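Local coordinates for CPXV018 protein (Cowpox virus, PDB 4PDC) that probably acts as a secreted decoy with an MHC class I-like fold that binds the NKG2D receptor of natural killer cells, at residues S60-L65 and N115-T120; L78-E83 and T119-R124; N7-I12 and H18-V23. The protein carries 2 engineered substitutions. All blocks are in the same frame, centred on the assembly; numbering follows the deposited sequence.

How the contacts relate
The three contacts lie on one antiparallel sheet and the helices packed over it. Along the chain, contact 3 comes first, and its hairpin closes before contacts 1 and 2 open. Contact 1 joins helix 51-64 to helix 113-126. Contact 2 sets that second helix on strand 75-87, which lies next to strand 2-13 of contact 3. Contacts 1 and 2 share Thr119 and Thr120, and their centres are about 7 Å apart. The centre of contact 3 is about 12 Å from that of contact 1 and 11 Å from that of contact 2. Phe62 stacks on Phe8, linking helix pair and hairpin. The arrangement is consistent with an MHC class I-like platform.

Contact 1 (S60-L65 and N115-T120); sequences SEFFSL and NMWLTT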
loop_
_atom_site.group_PDB
_atom_site.type_symbol
_atom_site.label_atom_id
_atom_site.label_comp_id
_atom_site.label_asym_id
_atom_site.label_seq_id
_atom_site.Cartn_x
_atom_site.Cartn_y
_atom_site.Cartn_z
ATOM N N SER E 60 11.029 -10.983 2.981
ATOM C CA SER E 60 10.665 -12.400 3.012
ATOM C C SER E 60 9.558 -12.696 2.002
ATOM O O SER E 60 9.636 -13.668 1.246
ATOM C CB SER E 60 10.221 -12.818 4.415
ATOM O OG SER E 60 11.273 -12.661 5.348
ATOM N N GLU E 61 8.539 -11.841 1.983
ATOM C CA GLU E 61 7.425 -11.999 1.057
ATOM C C GLU E 61 7.866 -11.830 -0.399
ATOM O O GLU E 61 7.354 -12.510 -1.286
ATOM C CB GLU E 61 6.314 -11.000 1.387
ATOM C CG GLU E 61 5.643 -11.234 2.736
ATOM C CD GLU E 61 4.754 -12.466 2.757
ATOM O OE1 GLU E 61 4.543 -13.077 1.687
ATOM O OE2 GLU E 61 4.262 -12.823 3.850
ATOM N N PHE E 62 8.813 -10.927 -0.644
ATOM C CA PHE E 62 9.341 -10.717 -1.993
ATOM C C PHE E 62 9.814 -12.031 -2.604
ATOM O O PHE E 62 9.538 -12.324 -3.769
ATOM C CB PHE E 62 10.497 -9.707 -1.978
ATOM C CG PHE E 62 11.153 -9.511 -3.322
ATOM C CD1 PHE E 62 10.709 -8.526 -4.186
ATOM C CD2 PHE E 62 12.218 -10.309 -3.716
ATOM C CE1 PHE E 62 11.313 -8.345 -5.426
ATOM C CE2 PHE E 62 12.827 -10.129 -4.947
ATOM C CZ PHE E 62 12.370 -9.150 -5.802
ATOM N N PHE E 63 10.522 -12.827 -1.810
ATOM C CA PHE E 63 11.056 -14.093 -2.294
ATOM C C PHE E 63 10.015 -15.209 -2.281
ATOM O O PHE E 63 9.955 -16.015 -3.206
ATOM C CB PHE E 63 12.269 -14.505 -1.463
ATOM C CG PHE E 63 13.470 -13.630 -1.680
ATOM C CD1 PHE E 63 14.198 -13.712 -2.855
ATOM C CD2 PHE E 63 13.870 -12.724 -0.711
ATOM C CE1 PHE E 63 15.304 -12.909 -3.061
ATOM C CE2 PHE E 63 14.974 -11.920 -0.909
ATOM C CZ PHE E 63 15.692 -12.011 -2.088
ATOM N N SER E 64 9.188 -15.252 -1.242
ATOM C CA SER E 64 8.242 -16.352 -1.087
ATOM C C SER E 64 7.078 -16.229 -2.070
ATOM O O SER E 64 6.383 -17.205 -2.334
ATOM C CB SER E 64 7.719 -16.416 0.351
ATOM O OG SER E 64 6.934 -15.284 0.666
ATOM N N LEU E 65 6.878 -15.031 -2.614
ATOM C CA LEU E 65 5.851 -14.800 -3.628
ATOM C C LEU E 65 6.359 -15.105 -5.040
ATOM O O LEU E 65 5.571 -15.191 -5.984
ATOM C CB LEU E 65 5.359 -13.352 -3.572
ATOM C CG LEU E 65 4.503 -12.952 -2.371
ATOM C CD1 LEU E 65 4.354 -11.438 -2.316
ATOM C CD2 LEU E 65 3.142 -13.620 -2.437
ATOM N N ASN E 115 11.803 -14.351 -17.287
ATOM C CA ASN E 115 10.624 -13.558 -17.622
ATOM C C ASN E 115 9.743 -13.261 -16.414
ATOM O O ASN E 115 9.268 -12.138 -16.250
ATOM C CB ASN E 115 9.801 -14.268 -18.698
ATOM C CG ASN E 115 10.387 -14.089 -20.089
ATOM O OD1 ASN E 115 10.950 -13.041 -20.408
ATOM N ND2 ASN E 115 10.253 -15.114 -20.923
ATOM N N MET E 116 9.516 -14.263 -15.575
ATOM C CA MET E 116 8.682 -14.076 -14.394
ATOM C C MET E 116 9.316 -13.061 -13.447
ATOM O O MET E 116 8.628 -12.227 -12.853
ATOM C CB MET E 116 8.470 -15.406 -13.674
ATOM C CG MET E 116 7.474 -15.323 -12.533
ATOM S SD MET E 116 7.334 -16.862 -11.605
ATOM C CE MET E 116 6.827 -17.996 -12.901
ATOM N N TRP E 117 10.632 -13.145 -13.306
ATOM C CA TRP E 117 11.378 -12.221 -12.463
ATOM C C TRP E 117 11.189 -10.787 -12.951
ATOM O O TRP E 117 10.999 -9.867 -12.157
ATOM C CB TRP E 117 12.859 -12.601 -12.465
ATOM C CG TRP E 117 13.728 -11.760 -11.578
ATOM C CD1 TRP E 117 14.494 -10.697 -11.954
ATOM C CD2 TRP E 117 13.930 -11.921 -10.168
ATOM N NE1 TRP E 117 15.164 -10.185 -10.867
ATOM C CE2 TRP E 117 14.832 -10.916 -9.758
ATOM C CE3 TRP E 117 13.437 -12.816 -9.214
ATOM C CZ2 TRP E 117 15.255 -10.786 -8.438
ATOM C CZ3 TRP E 117 13.857 -12.684 -7.902
ATOM C CH2 TRP E 117 14.756 -11.676 -7.526
ATOM N N LEU E 118 11.226 -10.619 -14.267
ATOM C CA LEU E 118 11.087 -9.312 -14.897
ATOM C C LEU E 118 9.692 -8.735 -14.712
ATOM O O LEU E 118 9.537 -7.539 -14.455
ATOM C CB LEU E 118 11.407 -9.410 -16.396
ATOM C CG LEU E 118 11.213 -8.141 -17.240
ATOM C CD1 LEU E 118 12.174 -7.038 -16.816
ATOM C CD2 LEU E 118 11.383 -8.450 -18.721
ATOM N N THR E 119 8.677 -9.579 -14.848
ATOM C CA THR E 119 7.306 -9.097 -14.824
ATOM C C THR E 119 6.684 -9.060 -13.429
ATOM O O THR E 119 5.566 -8.568 -13.283
ATOM C CB THR E 119 6.395 -9.953 -15.723
ATOM O OG1 THR E 119 6.348 -11.300 -15.235
ATOM C CG2 THR E 119 6.908 -9.950 -17.152
ATOM N N THR E 120 7.388 -9.561 -12.411
ATOM C CA THR E 120 6.797 -9.645 -11.065
ATOM C C THR E 120 7.605 -9.010 -9.938
ATOM O O THR E 120 7.091 -8.857 -8.830
ATOM C CB THR E 120 6.553 -11.113 -10.642
ATOM O OG1 THR E 120 7.807 -11.771 -10.420
ATOM C CG2 THR E 120 5.744 -11.853 -11.691
#
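Phe62 and Trp117 both carry CG opposite the backbone N, with chi1 at 176° and -177°. These torsions point the two rings at each other from helix 51-64 and helix 113-126. The pair is an offset edge-to-face stack. The edge of Phe62 is turned toward the face of the Trp117 six-membered ring, with centroids 5.6 Å apart and planes at 89°. Phe62 CE2 makes the nearest approach, 3.6 Å from Trp117 CH2. Phe62 CZ lies 3.9 Å from the same Trp117 CH2, which sits near the plane of the phenylalanine ring.

On its own helix, Phe62 CD2 also rests over the centre of the Phe63 ring. Within helix 113-126, Thr120 OG1 donates to Met116 O at 2.6 Å, from above the carbonyl plane. The indole Trp117 NE1 is hydrogen-bonded to Thr79 O of the sheet. Arg124 makes a cation-pi contact with Phe62, and its NE bonds to Phe62 O.

Across the two segments the contact is therefore carried by aromatic carbon. Both rings are buried. The indole N-H, the one polar group on this ring pair, is satisfied by a strand carbonyl, which probably helps fix the turn of the indole.

Contact 2 (L78-E83 and T119-R124); sequences LTYFYE and TTSEFR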
loop_
_atom_site.group_PDB
_atom_site.type_symbol
_atom_site.label_atom_id
_atom_site.label_comp_id
_atom_site.label_asym_id
_atom_site.label_seq_id
_atom_site.Cartn_x
_atom_site.Cartn_y
_atom_site.Cartn_z
ATOM N N LEU E 78 19.520 -14.062 -10.286
ATOM C CA LEU E 78 18.533 -13.030 -10.566
ATOM C C LEU E 78 18.738 -11.856 -9.626
ATOM O O LEU E 78 18.842 -12.041 -8.416
ATOM C CB LEU E 78 17.120 -13.592 -10.419
ATOM C CG LEU E 78 16.748 -14.686 -11.418
ATOM C CD1 LEU E 78 15.522 -15.435 -10.947
ATOM C CD2 LEU E 78 16.503 -14.073 -12.790
ATOM N N THR E 79 18.809 -10.652 -10.187
ATOM C CA THR E 79 18.936 -9.447 -9.375
ATOM C C THR E 79 17.849 -8.447 -9.724
ATOM O O THR E 79 17.506 -8.266 -10.892
ATOM C CB THR E 79 20.306 -8.773 -9.557
ATOM O OG1 THR E 79 21.350 -9.704 -9.249
ATOM C CG2 THR E 79 20.440 -7.558 -8.652
ATOM N N TYR E 80 17.311 -7.811 -8.690
ATOM C CA TYR E 80 16.389 -6.699 -8.852
ATOM C C TYR E 80 16.874 -5.532 -8.015
ATOM O O TYR E 80 17.004 -5.644 -6.797
ATOM C CB TYR E 80 14.974 -7.094 -8.446
ATOM C CG TYR E 80 13.979 -5.955 -8.493
ATOM C CD1 TYR E 80 13.749 -5.253 -9.671
ATOM C CD2 TYR E 80 13.251 -5.598 -7.368
ATOM C CE1 TYR E 80 12.828 -4.217 -9.721
ATOM C CE2 TYR E 80 12.333 -4.571 -7.408
ATOM C CZ TYR E 80 12.124 -3.882 -8.584
ATOM O OH TYR E 80 11.204 -2.856 -8.617
ATOM N N PHE E 81 17.145 -4.417 -8.682
ATOM C CA PHE E 81 17.659 -3.222 -8.030
ATOM C C PHE E 81 16.579 -2.160 -8.066
ATOM O O PHE E 81 16.031 -1.885 -9.125
ATOM C CB PHE E 81 18.931 -2.743 -8.730
ATOM C CG PHE E 81 19.473 -1.448 -8.200
ATOM C CD1 PHE E 81 20.231 -1.422 -7.043
ATOM C CD2 PHE E 81 19.247 -0.259 -8.874
ATOM C CE1 PHE E 81 20.741 -0.230 -6.559
ATOM C CE2 PHE E 81 19.754 0.936 -8.397
ATOM C CZ PHE E 81 20.502 0.951 -7.239
ATOM N N TYR E 82 16.248 -1.600 -6.905
ATOM C CA TYR E 82 15.257 -0.534 -6.823
ATOM C C TYR E 82 15.782 0.608 -5.967
ATOM O O TYR E 82 16.192 0.401 -4.821
ATOM C CB TYR E 82 13.930 -1.048 -6.255
ATOM C CG TYR E 82 12.888 0.040 -6.185
ATOM C CD1 TYR E 82 12.161 0.402 -7.312
ATOM C CD2 TYR E 82 12.648 0.727 -5.002
ATOM C CE1 TYR E 82 11.217 1.407 -7.261
ATOM C CE2 TYR E 82 11.705 1.735 -4.943
ATOM C CZ TYR E 82 10.992 2.070 -6.072
ATOM O OH TYR E 82 10.051 3.076 -6.022
ATOM N N GLU E 83 15.764 1.812 -6.533
ATOM C CA GLU E 83 16.329 2.983 -5.878
ATOM C C GLU E 83 15.395 4.173 -5.996
ATOM O O GLU E 83 14.910 4.473 -7.084
ATOM C CB GLU E 83 17.687 3.333 -6.492
ATOM C CG GLU E 83 18.379 4.524 -5.857
ATOM C CD GLU E 83 19.602 4.962 -6.635
ATOM O OE1 GLU E 83 19.445 5.791 -7.554
ATOM O OE2 GLU E 83 20.713 4.474 -6.335
ATOM N N THR E 119 8.677 -9.579 -14.848
ATOM C CA THR E 119 7.306 -9.097 -14.824
ATOM C C THR E 119 6.684 -9.060 -13.429
ATOM O O THR E 119 5.566 -8.568 -13.283
ATOM C CB THR E 119 6.395 -9.953 -15.723
ATOM O OG1 THR E 119 6.348 -11.300 -15.235
ATOM C CG2 THR E 119 6.908 -9.950 -17.152
ATOM N N THR E 120 7.388 -9.561 -12.411
ATOM C CA THR E 120 6.797 -9.645 -11.065
ATOM C C THR E 120 7.605 -9.010 -9.938
ATOM O O THR E 120 7.091 -8.857 -8.830
ATOM C CB THR E 120 6.553 -11.113 -10.642
ATOM O OG1 THR E 120 7.807 -11.771 -10.420
ATOM C CG2 THR E 120 5.744 -11.853 -11.691
ATOM N N SER E 121 8.860 -8.659 -10.190
ATOM C CA SER E 121 9.710 -8.134 -9.122
ATOM C C SER E 121 9.173 -6.827 -8.529
ATOM O O SER E 121 9.024 -6.708 -7.311
ATOM C CB SER E 121 11.135 -7.928 -9.636
ATOM O OG SER E 121 11.832 -9.163 -9.671
ATOM N N GLU E 122 8.889 -5.845 -9.383
ATOM C CA GLU E 122 8.356 -4.569 -8.911
ATOM C C GLU E 122 7.045 -4.796 -8.164
ATOM O O GLU E 122 6.828 -4.260 -7.080
ATOM C CB GLU E 122 8.142 -3.599 -10.080
ATOM C CG GLU E 122 7.692 -2.208 -9.648
ATOM C CD GLU E 122 7.523 -1.247 -10.814
ATOM O OE1 GLU E 122 7.770 -1.653 -11.969
ATOM O OE2 GLU E 122 7.140 -0.082 -10.571
ATOM N N PHE E 123 6.184 -5.613 -8.761
ATOM C CA PHE E 123 4.920 -6.019 -8.162
ATOM C C PHE E 123 5.122 -6.587 -6.756
ATOM O O PHE E 123 4.465 -6.159 -5.806
ATOM C CB PHE E 123 4.247 -7.047 -9.081
ATOM C CG PHE E 123 3.016 -7.692 -8.508
ATOM C CD1 PHE E 123 1.765 -7.139 -8.723
ATOM C CD2 PHE E 123 3.106 -8.877 -7.796
ATOM C CE1 PHE E 123 0.630 -7.740 -8.217
ATOM C CE2 PHE E 123 1.975 -9.482 -7.284
ATOM C CZ PHE E 123 0.735 -8.915 -7.497
ATOM N N ARG E 124 6.049 -7.530 -6.622
ATOM C CA ARG E 124 6.255 -8.221 -5.355
ATOM C C ARG E 124 6.876 -7.299 -4.300
ATOM O O ARG E 124 6.690 -7.507 -3.103
ATOM C CB ARG E 124 7.123 -9.466 -5.578
ATOM C CG ARG E 124 6.341 -10.661 -6.124
ATOM C CD ARG E 124 7.205 -11.581 -6.971
ATOM N NE ARG E 124 8.517 -11.745 -6.371
ATOM C CZ ARG E 124 9.675 -11.563 -6.993
ATOM N NH1 ARG E 124 9.738 -11.240 -8.281
ATOM N NH2 ARG E 124 10.792 -11.739 -6.314
#
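Ser121 lies over one face of the Tyr80 ring, and this CH-pi contact is the centre of the packing. Ser121 CB is 3.7 Å from the ring centroid and 15° off the ring normal. It is displaced toward the CG side of the ring, with Tyr80 CG at 3.6 Å from Ser121 CB. With chi1 at 176°, Tyr80 CG is swung to the side of the carbonyl carbon, and the ring reaches under Ser121.

Van der Waals contact continues at the far end of the ring. Tyr80 OH reaches the next residue of the helix, 3.3 Å from Glu122 CA and 3.5 Å from Glu122 CB. The extended Glu122 side chain passes the tyrosine at a slant, with carboxylate and ring planes 26° apart.

The polar groups find their partners around this packing. Gln95 of strand 90-99 is hydrogen-bonded to both Tyr80 OH and Glu122 OE1, while Glu122 OE2 forms a salt bridge with Lys126. Ser121 OG is hydrogen-bonded to Trp117 O, one turn back. Within the helix, Arg124 NH1 donates to Thr120 OG1 at 2.9 Å and, weakly, to Ser121 OG at 3.3 Å.

The helix is kinked here, where the N atoms of Glu122 and Phe123 lack a bond to the preceding turn. Phe123 turns its CB away from the strand, and its ring stacks on one aromatic side chain of another protein's chain and meets an aromatic side chain there edge-to-face. A kinked helix lying on an antiparallel sheet, with its outer side turned to a partner, is consistent with an MHC class I-like platform.

Contact 3 (N7-I12 and H18-V23); sequences NFNLEI and HSTVDV
Phe8 and Val21 lie side by side and point the same way, on the face of a beta hairpin that is turned to helix 51-64. The hairpin is formed by strand 2-13 and strand 16-25, which run antiparallel here at 168°. Val21 CG1 sits over one face of the Phe8 ring in a CH-pi contact, 4.0 Å from the centroid and offset toward the rim. The other branch, Val21 CG2, touches Phe8 CD2 at 3.4 Å. Val21 chi1 of -170° turns both methyls to the phenylalanine. Phe62 and Phe59 of the helix also pack on the Phe8 ring. On the same face, Leu10 CD1 meets Ser19 OG at 3.4 Å.

Asn7, Asn9, Glu11, His18, Thr20 and Asp22 point to the other face. Asn9 CB lies alongside Thr20 OG1 at 3.6 Å. Glu11 and His18 also run side by side, but their carboxylate and ring planes are 67° apart. Glu11 OE2 is hydrogen-bonded to Tyr75 OH of the neighbouring strand. His18 ND1 is buried by the contact and has no partner in the model.

The backbones hold this register. Asn7 with Asp22, Asn9 with Thr20 and Glu11 with His18 are hydrogen-bonded pairs, each with two N-H to O bonds. Phe8 with Val21 and Leu10 with Ser19 are the non-hydrogen-bonded pairs between them. There the CA hydrogens help: Val21 CA approaches Asn7 O at 3.3 Å. A water lies 2.7 Å from that same Asn7 O, though it has more acceptors in reach than protons to give.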
loop_
_atom_site.group_PDB
_atom_site.type_symbol
_atom_site.label_atom_id
_atom_site.label_comp_id
_atom_site.label_asym_id
_atom_site.label_seq_id
_atom_site.Cartn_x
_atom_site.Cartn_y
_atom_site.Cartn_z
ATOM N N ASN E 7 18.795 -3.788 -3.101
ATOM C CA ASN E 7 19.331 -4.756 -4.055
ATOM C C ASN E 7 18.920 -6.179 -3.686
ATOM O O ASN E 7 19.460 -6.769 -2.751
ATOM C CB ASN E 7 20.856 -4.652 -4.130
ATOM C CG ASN E 7 21.434 -5.426 -5.305
ATOM O OD1 ASN E 7 22.100 -6.444 -5.127
ATOM N ND2 ASN E 7 21.162 -4.953 -6.516
ATOM N N PHE E 8 17.946 -6.710 -4.420
ATOM C CA PHE E 8 17.454 -8.063 -4.205
ATOM C C PHE E 8 18.212 -9.041 -5.080
ATOM O O PHE E 8 18.327 -8.831 -6.283
ATOM C CB PHE E 8 15.962 -8.154 -4.518
ATOM C CG PHE E 8 15.110 -7.268 -3.672
ATOM C CD1 PHE E 8 14.958 -5.927 -3.986
ATOM C CD2 PHE E 8 14.444 -7.775 -2.570
ATOM C CE1 PHE E 8 14.167 -5.106 -3.206
ATOM C CE2 PHE E 8 13.651 -6.956 -1.784
ATOM C CZ PHE E 8 13.512 -5.621 -2.104
ATOM N N ASN E 9 18.721 -10.111 -4.477
ATOM C CA ASN E 9 19.410 -11.149 -5.234
ATOM C C ASN E 9 18.911 -12.539 -4.875
ATOM O O ASN E 9 18.814 -12.892 -3.697
ATOM C CB ASN E 9 20.917 -11.072 -5.005
ATOM C CG ASN E 9 21.683 -12.059 -5.860
ATOM O OD1 ASN E 9 21.665 -11.975 -7.086
ATOM N ND2 ASN E 9 22.365 -12.998 -5.218
ATOM N N LEU E 10 18.583 -13.312 -5.906
ATOM C CA LEU E 10 18.249 -14.721 -5.757
ATOM C C LEU E 10 19.216 -15.537 -6.604
ATOM O O LEU E 10 19.172 -15.482 -7.832
ATOM C CB LEU E 10 16.800 -14.991 -6.175
ATOM C CG LEU E 10 16.341 -16.450 -6.085
ATOM C CD1 LEU E 10 16.406 -16.961 -4.659
ATOM C CD2 LEU E 10 14.931 -16.608 -6.635
ATOM N N GLU E 11 20.100 -16.276 -5.940
ATOM C CA GLU E 11 21.103 -17.088 -6.625
ATOM C C GLU E 11 20.770 -18.569 -6.508
ATOM O O GLU E 11 20.746 -19.115 -5.407
ATOM C CB GLU E 11 22.499 -16.822 -6.051
ATOM C CG GLU E 11 23.625 -17.542 -6.796
ATOM C CD GLU E 11 24.995 -17.290 -6.186
ATOM O OE1 GLU E 11 25.109 -17.303 -4.942
ATOM O OE2 GLU E 11 25.960 -17.077 -6.951
ATOM N N ILE E 12 20.502 -19.202 -7.647
ATOM C CA ILE E 12 20.275 -20.642 -7.708
ATOM C C ILE E 12 21.467 -21.315 -8.375
ATOM O O ILE E 12 21.609 -21.271 -9.596
ATOM C CB ILE E 12 18.992 -20.999 -8.488
ATOM C CG1 ILE E 12 17.779 -20.285 -7.887
ATOM C CG2 ILE E 12 18.766 -22.507 -8.494
ATOM C CD1 ILE E 12 17.441 -18.984 -8.573
ATOM N N HIS E 18 20.290 -19.072 -2.563
ATOM C CA HIS E 18 20.573 -17.995 -1.621
ATOM C C HIS E 18 19.733 -16.767 -1.937
ATOM O O HIS E 18 19.740 -16.267 -3.061
ATOM C CB HIS E 18 22.060 -17.637 -1.646
ATOM C CG HIS E 18 22.962 -18.788 -1.320
ATOM N ND1 HIS E 18 23.365 -19.708 -2.264
ATOM C CD2 HIS E 18 23.530 -19.172 -0.153
ATOM C CE1 HIS E 18 24.147 -20.607 -1.693
ATOM N NE2 HIS E 18 24.263 -20.305 -0.413
ATOM N N SER E 19 19.000 -16.297 -0.935
ATOM C CA SER E 19 18.196 -15.090 -1.056
ATOM C C SER E 19 18.804 -14.013 -0.179
ATOM O O SER E 19 18.998 -14.229 1.016
ATOM C CB SER E 19 16.750 -15.355 -0.646
ATOM O OG SER E 19 16.261 -16.533 -1.262
ATOM N N THR E 20 19.116 -12.861 -0.768
ATOM C CA THR E 20 19.709 -11.768 -0.011
ATOM C C THR E 20 19.154 -10.416 -0.445
ATOM O O THR E 20 18.768 -10.229 -1.598
ATOM C CB THR E 20 21.245 -11.751 -0.158
ATOM O OG1 THR E 20 21.598 -11.398 -1.499
ATOM C CG2 THR E 20 21.838 -13.115 0.172
ATOM N N VAL E 21 19.099 -9.482 0.498
ATOM C CA VAL E 21 18.783 -8.095 0.182
ATOM C C VAL E 21 19.757 -7.166 0.899
ATOM O O VAL E 21 20.083 -7.387 2.064
ATOM C CB VAL E 21 17.349 -7.718 0.580
ATOM C CG1 VAL E 21 16.990 -6.355 0.006
ATOM C CG2 VAL E 21 16.358 -8.774 0.102
ATOM N N ASP E 22 20.222 -6.146 0.179
ATOM C CA ASP E 22 21.061 -5.083 0.728
ATOM C C ASP E 22 20.338 -3.749 0.619
ATOM O O ASP E 22 19.808 -3.410 -0.441
ATOM C CB ASP E 22 22.399 -4.988 -0.012
ATOM C CG ASP E 22 23.203 -6.268 0.060
ATOM O OD1 ASP E 22 23.196 -6.919 1.124
ATOM O OD2 ASP E 22 23.843 -6.620 -0.953
ATOM N N VAL E 23 20.316 -2.996 1.714
ATOM C CA VAL E 23 19.748 -1.653 1.705
ATOM C C VAL E 23 20.870 -0.642 1.868
ATOM O O VAL E 23 21.579 -0.650 2.876
ATOM C CB VAL E 23 18.718 -1.456 2.817
ATOM C CG1 VAL E 23 18.010 -0.120 2.651
ATOM C CG2 VAL E 23 17.706 -2.595 2.813
HETATM O O HOH W 1 21.624 -8.293 -2.620
#